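PDB 6Y1X: radical SAM domain protein from Methanothrix thermoacetophila, which probably acts as the radical SAM carbide synthase NifB, making a precursor of the nitrogenase iron-molybdenum cofactor with the help of [4Fe-4S] clusters. Local coordinates for residues K58-F70 with V246-I258. Sequence-based numbering, arbitrary orientation.
Sequences KCNIQCKYCIRDF and VMPLIPQYKFAHI. With SF4 (iron/sulfur cluster), chain D; SO4 (sulfate ion), chain F.
K64 and Y65, inside the CX3CX2C motif of the radical SAM superfamily, pack against Q252-F255, in the loop after 243-248, the last strand of the TIM-barrel-like fold's parallel sheet. C59, C63 and C66 each bind one cluster iron through SG, C72 is a further ligand, and a type I turn spaces C63 and C66. K64 O takes two weak, bent bonds, from K254 N at 2.9 Å and F255 N at 3.3 Å, while a water donates to Y65 O and I250 O. K64 CB sits over a face of the F255 ring, a CH-pi contact 3.9 Å from the centroid; the flat phenyl suits lysine's aliphatic stem. Y65 CB touches L249 CD1 and F255 CD2, the latter at the Y65 ring edge; with CG between backbone N and carbonyl carbon (chi1 52°), the ring sets one face over C63 CB, and OH bonds N74 and N166. I67 CD1 rests on Y253 CB; a tyrosine suits this place because its ring packs on the loop, edge in plane with C63 O, while its hydroxyl bonds D178. K64 and K254 are long enough to share D178 and a sulfate, probably from the crystallisation liquor: K64 NZ donates to sulfate O2 at 2.8 Å, K254 NZ to O1 at 2.6 Å.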
loop_
_atom_site.group_PDB
_atom_site.type_symbol
_atom_site.label_atom_id
_atom_site.label_comp_id
_atom_site.label_asym_id
_atom_site.label_seq_id
_atom_site.Cartn_x
_atom_site.Cartn_y
_atom_site.Cartn_z
ATOM N N LYS A 58 -4.276 13.216 4.860
ATOM C CA LYS A 58 -5.570 12.710 5.297
ATOM C C LYS A 58 -5.664 11.207 5.061
ATOM O O LYS A 58 -5.115 10.675 4.092
ATOM C CB LYS A 58 -6.716 13.409 4.566
ATOM C CG LYS A 58 -6.725 14.921 4.710
ATOM C CD LYS A 58 -7.989 15.517 4.112
ATOM C CE LYS A 58 -7.988 15.438 2.600
ATOM N NZ LYS A 58 -9.145 16.181 2.025
ATOM N N CYS A 59 -6.407 10.534 5.934
ATOM C CA CYS A 59 -6.808 9.149 5.742
ATOM C C CYS A 59 -8.321 9.026 5.821
ATOM O O CYS A 59 -9.006 9.859 6.422
ATOM C CB CYS A 59 -6.173 8.214 6.776
ATOM S SG CYS A 59 -6.302 6.484 6.287
ATOM N N ASN A 60 -8.838 7.968 5.201
ATOM C CA ASN A 60 -10.273 7.734 5.132
ATOM C C ASN A 60 -10.733 6.502 5.892
ATOM O O ASN A 60 -11.921 6.176 5.844
ATOM C CB ASN A 60 -10.729 7.647 3.669
ATOM C CG ASN A 60 -9.892 6.686 2.843
ATOM O OD1 ASN A 60 -8.999 6.008 3.355
ATOM N ND2 ASN A 60 -10.185 6.623 1.551
ATOM N N ILE A 61 -9.839 5.801 6.581
ATOM C CA ILE A 61 -10.212 4.684 7.432
ATOM C C ILE A 61 -9.445 4.814 8.743
ATOM O O ILE A 61 -8.620 5.713 8.917
ATOM C CB ILE A 61 -9.935 3.317 6.766
ATOM C CG1 ILE A 61 -8.435 3.067 6.634
ATOM C CG2 ILE A 61 -10.558 3.260 5.376
ATOM C CD1 ILE A 61 -8.100 1.694 6.071
ATOM N N GLN A 62 -9.696 3.884 9.657
ATOM C CA GLN A 62 -8.927 3.791 10.893
ATOM C C GLN A 62 -8.651 2.321 11.167
ATOM O O GLN A 62 -9.551 1.574 11.569
ATOM C CB GLN A 62 -9.649 4.443 12.072
ATOM C CG GLN A 62 -8.890 4.309 13.382
ATOM C CD GLN A 62 -7.551 5.027 13.349
ATOM O OE1 GLN A 62 -7.489 6.253 13.268
ATOM N NE2 GLN A 62 -6.470 4.258 13.363
ATOM N N CYS A 63 -7.404 1.919 10.946
ATOM C CA CYS A 63 -6.955 0.571 11.248
ATOM C C CYS A 63 -6.748 0.451 12.751
ATOM O O CYS A 63 -6.330 1.409 13.407
ATOM C CB CYS A 63 -5.641 0.283 10.524
ATOM S SG CYS A 63 -5.691 0.518 8.740
ATOM N N LYS A 64 -7.077 -0.715 13.306
ATOM C CA LYS A 64 -6.956 -0.902 14.747
ATOM C C LYS A 64 -5.513 -1.031 15.218
ATOM O O LYS A 64 -5.296 -1.165 16.427
ATOM C CB LYS A 64 -7.751 -2.124 15.197
ATOM C CG LYS A 64 -9.258 -1.977 15.079
ATOM C CD LYS A 64 -9.946 -3.223 15.627
ATOM C CE LYS A 64 -11.393 -3.302 15.201
ATOM N NZ LYS A 64 -12.206 -2.336 15.975
ATOM N N TYR A 65 -4.538 -1.012 14.310
ATOM C CA TYR A 65 -3.121 -1.056 14.654
ATOM C C TYR A 65 -2.424 0.275 14.407
ATOM O O TYR A 65 -1.196 0.351 14.515
ATOM C CB TYR A 65 -2.404 -2.177 13.895
ATOM C CG TYR A 65 -2.616 -2.169 12.396
ATOM C CD1 TYR A 65 -1.857 -1.350 11.565
ATOM C CD2 TYR A 65 -3.544 -3.019 11.808
ATOM C CE1 TYR A 65 -2.049 -1.350 10.190
ATOM C CE2 TYR A 65 -3.736 -3.036 10.442
ATOM C CZ TYR A 65 -2.990 -2.197 9.638
ATOM O OH TYR A 65 -3.179 -2.224 8.278
ATOM N N CYS A 66 -3.171 1.323 14.077
ATOM C CA CYS A 66 -2.605 2.585 13.618
ATOM C C CYS A 66 -2.859 3.696 14.626
ATOM O O CYS A 66 -3.989 3.869 15.097
ATOM C CB CYS A 66 -3.184 2.990 12.262
ATOM S SG CYS A 66 -2.674 4.642 11.768
ATOM N N ILE A 67 -1.798 4.428 14.961
ATOM C CA ILE A 67 -1.887 5.744 15.585
ATOM C C ILE A 67 -1.636 6.775 14.487
ATOM O O ILE A 67 -0.580 6.759 13.846
ATOM C CB ILE A 67 -0.882 5.896 16.738
ATOM C CG1 ILE A 67 -1.226 4.945 17.891
ATOM C CG2 ILE A 67 -0.870 7.328 17.240
ATOM C CD1 ILE A 67 -2.503 5.292 18.622
ATOM N N ARG A 68 -2.632 7.625 14.216
ATOM C CA ARG A 68 -2.563 8.533 13.070
ATOM C C ARG A 68 -1.437 9.556 13.157
ATOM O O ARG A 68 -1.101 10.167 12.137
ATOM C CB ARG A 68 -3.898 9.252 12.889
ATOM C CG ARG A 68 -4.997 8.346 12.386
ATOM C CD ARG A 68 -4.695 7.848 10.976
ATOM N NE ARG A 68 -4.184 8.906 10.104
ATOM C CZ ARG A 68 -4.916 9.911 9.627
ATOM N NH1 ARG A 68 -6.207 10.003 9.920
ATOM N NH2 ARG A 68 -4.356 10.822 8.842
ATOM N N ASP A 69 -0.847 9.764 14.339
ATOM C CA ASP A 69 0.300 10.663 14.444
ATOM C C ASP A 69 1.431 10.249 13.515
ATOM O O ASP A 69 2.246 11.088 13.110
ATOM C CB ASP A 69 0.821 10.687 15.883
ATOM C CG ASP A 69 -0.131 11.361 16.848
ATOM O OD1 ASP A 69 -1.164 11.906 16.399
ATOM O OD2 ASP A 69 0.161 11.336 18.065
ATOM N N PHE A 70 1.503 8.969 13.173
ATOM C CA PHE A 70 2.659 8.403 12.502
ATOM C C PHE A 70 2.320 8.030 11.063
ATOM O O PHE A 70 1.190 7.637 10.756
ATOM C CB PHE A 70 3.188 7.183 13.262
ATOM C CG PHE A 70 3.470 7.454 14.717
ATOM C CD1 PHE A 70 4.382 8.427 15.093
ATOM C CD2 PHE A 70 2.833 6.727 15.705
ATOM C CE1 PHE A 70 4.636 8.675 16.419
ATOM C CE2 PHE A 70 3.088 6.971 17.039
ATOM C CZ PHE A 70 3.992 7.945 17.396
ATOM N N VAL A 246 3.780 -10.160 3.079
ATOM C CA VAL A 246 3.227 -10.415 4.403
ATOM C C VAL A 246 4.117 -9.756 5.446
ATOM O O VAL A 246 5.305 -10.076 5.556
ATOM C CB VAL A 246 3.084 -11.921 4.659
ATOM C CG1 VAL A 246 2.455 -12.165 6.018
ATOM C CG2 VAL A 246 2.237 -12.545 3.559
ATOM N N MET A 247 3.546 -8.823 6.200
ATOM C CA MET A 247 4.266 -8.020 7.170
ATOM C C MET A 247 3.829 -8.387 8.578
ATOM O O MET A 247 2.623 -8.470 8.842
ATOM C CB MET A 247 4.016 -6.527 6.927
ATOM C CG MET A 247 4.150 -6.092 5.479
ATOM S SD MET A 247 3.689 -4.359 5.252
ATOM C CE MET A 247 1.966 -4.400 5.709
ATOM N N PRO A 248 4.758 -8.597 9.507
ATOM C CA PRO A 248 4.361 -8.847 10.897
ATOM C C PRO A 248 3.683 -7.623 11.502
ATOM O O PRO A 248 4.060 -6.481 11.230
ATOM C CB PRO A 248 5.690 -9.169 11.591
ATOM C CG PRO A 248 6.714 -8.451 10.773
ATOM C CD PRO A 248 6.224 -8.570 9.348
ATOM N N LEU A 249 2.634 -7.874 12.286
ATOM C CA LEU A 249 2.014 -6.818 13.076
ATOM C C LEU A 249 3.052 -6.059 13.891
ATOM O O LEU A 249 3.944 -6.659 14.499
ATOM C CB LEU A 249 0.955 -7.410 14.014
ATOM C CG LEU A 249 0.383 -6.465 15.076
ATOM C CD1 LEU A 249 -0.510 -5.410 14.436
ATOM C CD2 LEU A 249 -0.375 -7.217 16.157
ATOM N N ILE A 250 2.952 -4.734 13.859
ATOM C CA ILE A 250 3.625 -3.865 14.821
ATOM C C ILE A 250 2.577 -3.524 15.872
ATOM O O ILE A 250 1.680 -2.713 15.600
ATOM C CB ILE A 250 4.187 -2.597 14.159
ATOM C CG1 ILE A 250 5.138 -2.953 13.013
ATOM C CG2 ILE A 250 4.897 -1.724 15.192
ATOM C CD1 ILE A 250 6.406 -3.627 13.473
ATOM N N PRO A 251 2.627 -4.125 17.059
ATOM C CA PRO A 251 1.524 -3.954 18.020
ATOM C C PRO A 251 1.383 -2.501 18.453
ATOM O O PRO A 251 2.333 -1.885 18.937
ATOM C CB PRO A 251 1.929 -4.862 19.189
ATOM C CG PRO A 251 2.924 -5.817 18.620
ATOM C CD PRO A 251 3.652 -5.063 17.544
ATOM N N GLN A 252 0.178 -1.962 18.287
ATOM C CA GLN A 252 -0.059 -0.537 18.483
ATOM C C GLN A 252 -1.561 -0.305 18.490
ATOM O O GLN A 252 -2.326 -1.116 17.964
ATOM C CB GLN A 252 0.626 0.287 17.377
ATOM C CG GLN A 252 0.536 1.820 17.477
ATOM C CD GLN A 252 0.993 2.378 18.815
ATOM O OE1 GLN A 252 0.280 2.302 19.817
ATOM N NE2 GLN A 252 2.209 2.910 18.844
ATOM N N TYR A 253 -1.973 0.809 19.098
ATOM C CA TYR A 253 -3.388 1.183 19.233
ATOM C C TYR A 253 -4.136 -0.013 19.825
ATOM O O TYR A 253 -3.675 -0.575 20.828
ATOM C CB TYR A 253 -3.897 1.690 17.888
ATOM C CG TYR A 253 -5.317 2.214 17.908
ATOM C CD1 TYR A 253 -5.835 2.842 19.037
ATOM C CD2 TYR A 253 -6.136 2.097 16.790
ATOM C CE1 TYR A 253 -7.130 3.332 19.050
ATOM C CE2 TYR A 253 -7.432 2.582 16.794
ATOM C CZ TYR A 253 -7.924 3.193 17.925
ATOM O OH TYR A 253 -9.215 3.659 17.930
ATOM N N LYS A 254 -5.262 -0.440 19.249
ATOM C CA LYS A 254 -6.068 -1.487 19.861
ATOM C C LYS A 254 -5.416 -2.856 19.771
ATOM O O LYS A 254 -5.855 -3.776 20.468
ATOM C CB LYS A 254 -7.459 -1.521 19.230
ATOM C CG LYS A 254 -8.321 -0.353 19.666
ATOM C CD LYS A 254 -9.637 -0.302 18.913
ATOM C CE LYS A 254 -10.547 0.770 19.511
ATOM N NZ LYS A 254 -11.888 0.772 18.876
ATOM N N PHE A 255 -4.358 -3.002 18.974
ATOM C CA PHE A 255 -3.621 -4.253 18.895
ATOM C C PHE A 255 -2.316 -4.183 19.684
ATOM O O PHE A 255 -1.425 -5.012 19.477
ATOM C CB PHE A 255 -3.334 -4.608 17.433
ATOM C CG PHE A 255 -4.558 -4.994 16.639
ATOM C CD1 PHE A 255 -5.759 -5.276 17.266
ATOM C CD2 PHE A 255 -4.498 -5.088 15.257
ATOM C CE1 PHE A 255 -6.882 -5.635 16.530
ATOM C CE2 PHE A 255 -5.617 -5.448 14.514
ATOM C CZ PHE A 255 -6.808 -5.718 15.151
ATOM N N ALA A 256 -2.191 -3.199 20.581
ATOM C CA ALA A 256 -0.955 -2.998 21.332
ATOM C C ALA A 256 -0.610 -4.177 22.231
ATOM O O ALA A 256 0.548 -4.298 22.651
ATOM C CB ALA A 256 -1.045 -1.724 22.172
ATOM N N HIS A 257 -1.585 -5.021 22.578
ATOM C CA HIS A 257 -1.314 -6.133 23.476
ATOM C C HIS A 257 -1.030 -7.429 22.729
ATOM O O HIS A 257 -0.602 -8.402 23.356
ATOM C CB HIS A 257 -2.508 -6.376 24.413
ATOM C CG HIS A 257 -2.821 -5.226 25.317
ATOM N ND1 HIS A 257 -2.481 -5.212 26.652
ATOM C CD2 HIS A 257 -3.475 -4.064 25.082
ATOM C CE1 HIS A 257 -2.894 -4.082 27.197
ATOM N NE2 HIS A 257 -3.503 -3.370 26.266
ATOM N N ILE A 258 -1.246 -7.461 21.413
ATOM C CA ILE A 258 -1.073 -8.694 20.659
ATOM C C ILE A 258 0.413 -8.995 20.530
ATOM O O ILE A 258 1.215 -8.110 20.201
ATOM C CB ILE A 258 -1.747 -8.586 19.281
ATOM C CG1 ILE A 258 -3.254 -8.389 19.434
ATOM C CG2 ILE A 258 -1.460 -9.832 18.448
ATOM C CD1 ILE A 258 -4.002 -8.348 18.102
HETATM FE FE1 SF4 D . -3.322 4.445 9.570
HETATM FE FE2 SF4 D . -4.654 2.512 8.249
HETATM FE FE3 SF4 D . -2.527 3.744 7.071
HETATM FE FE4 SF4 D . -4.876 5.086 7.427
HETATM S S1 SF4 D . -4.544 3.255 6.075
HETATM S S2 SF4 D . -2.768 5.889 7.869
HETATM S S3 SF4 D . -5.608 4.236 9.434
HETATM S S4 SF4 D . -2.461 2.408 8.938
HETATM S S SO4 F . -13.229 -2.417 19.729
HETATM O O1 SO4 F . -13.686 -1.061 19.437
HETATM O O2 SO4 F . -12.220 -2.825 18.757
HETATM O O3 SO4 F . -12.650 -2.447 21.068
HETATM O O4 SO4 F . -14.360 -3.340 19.664
HETATM O O HOH W 1 1.351 -0.777 13.852
#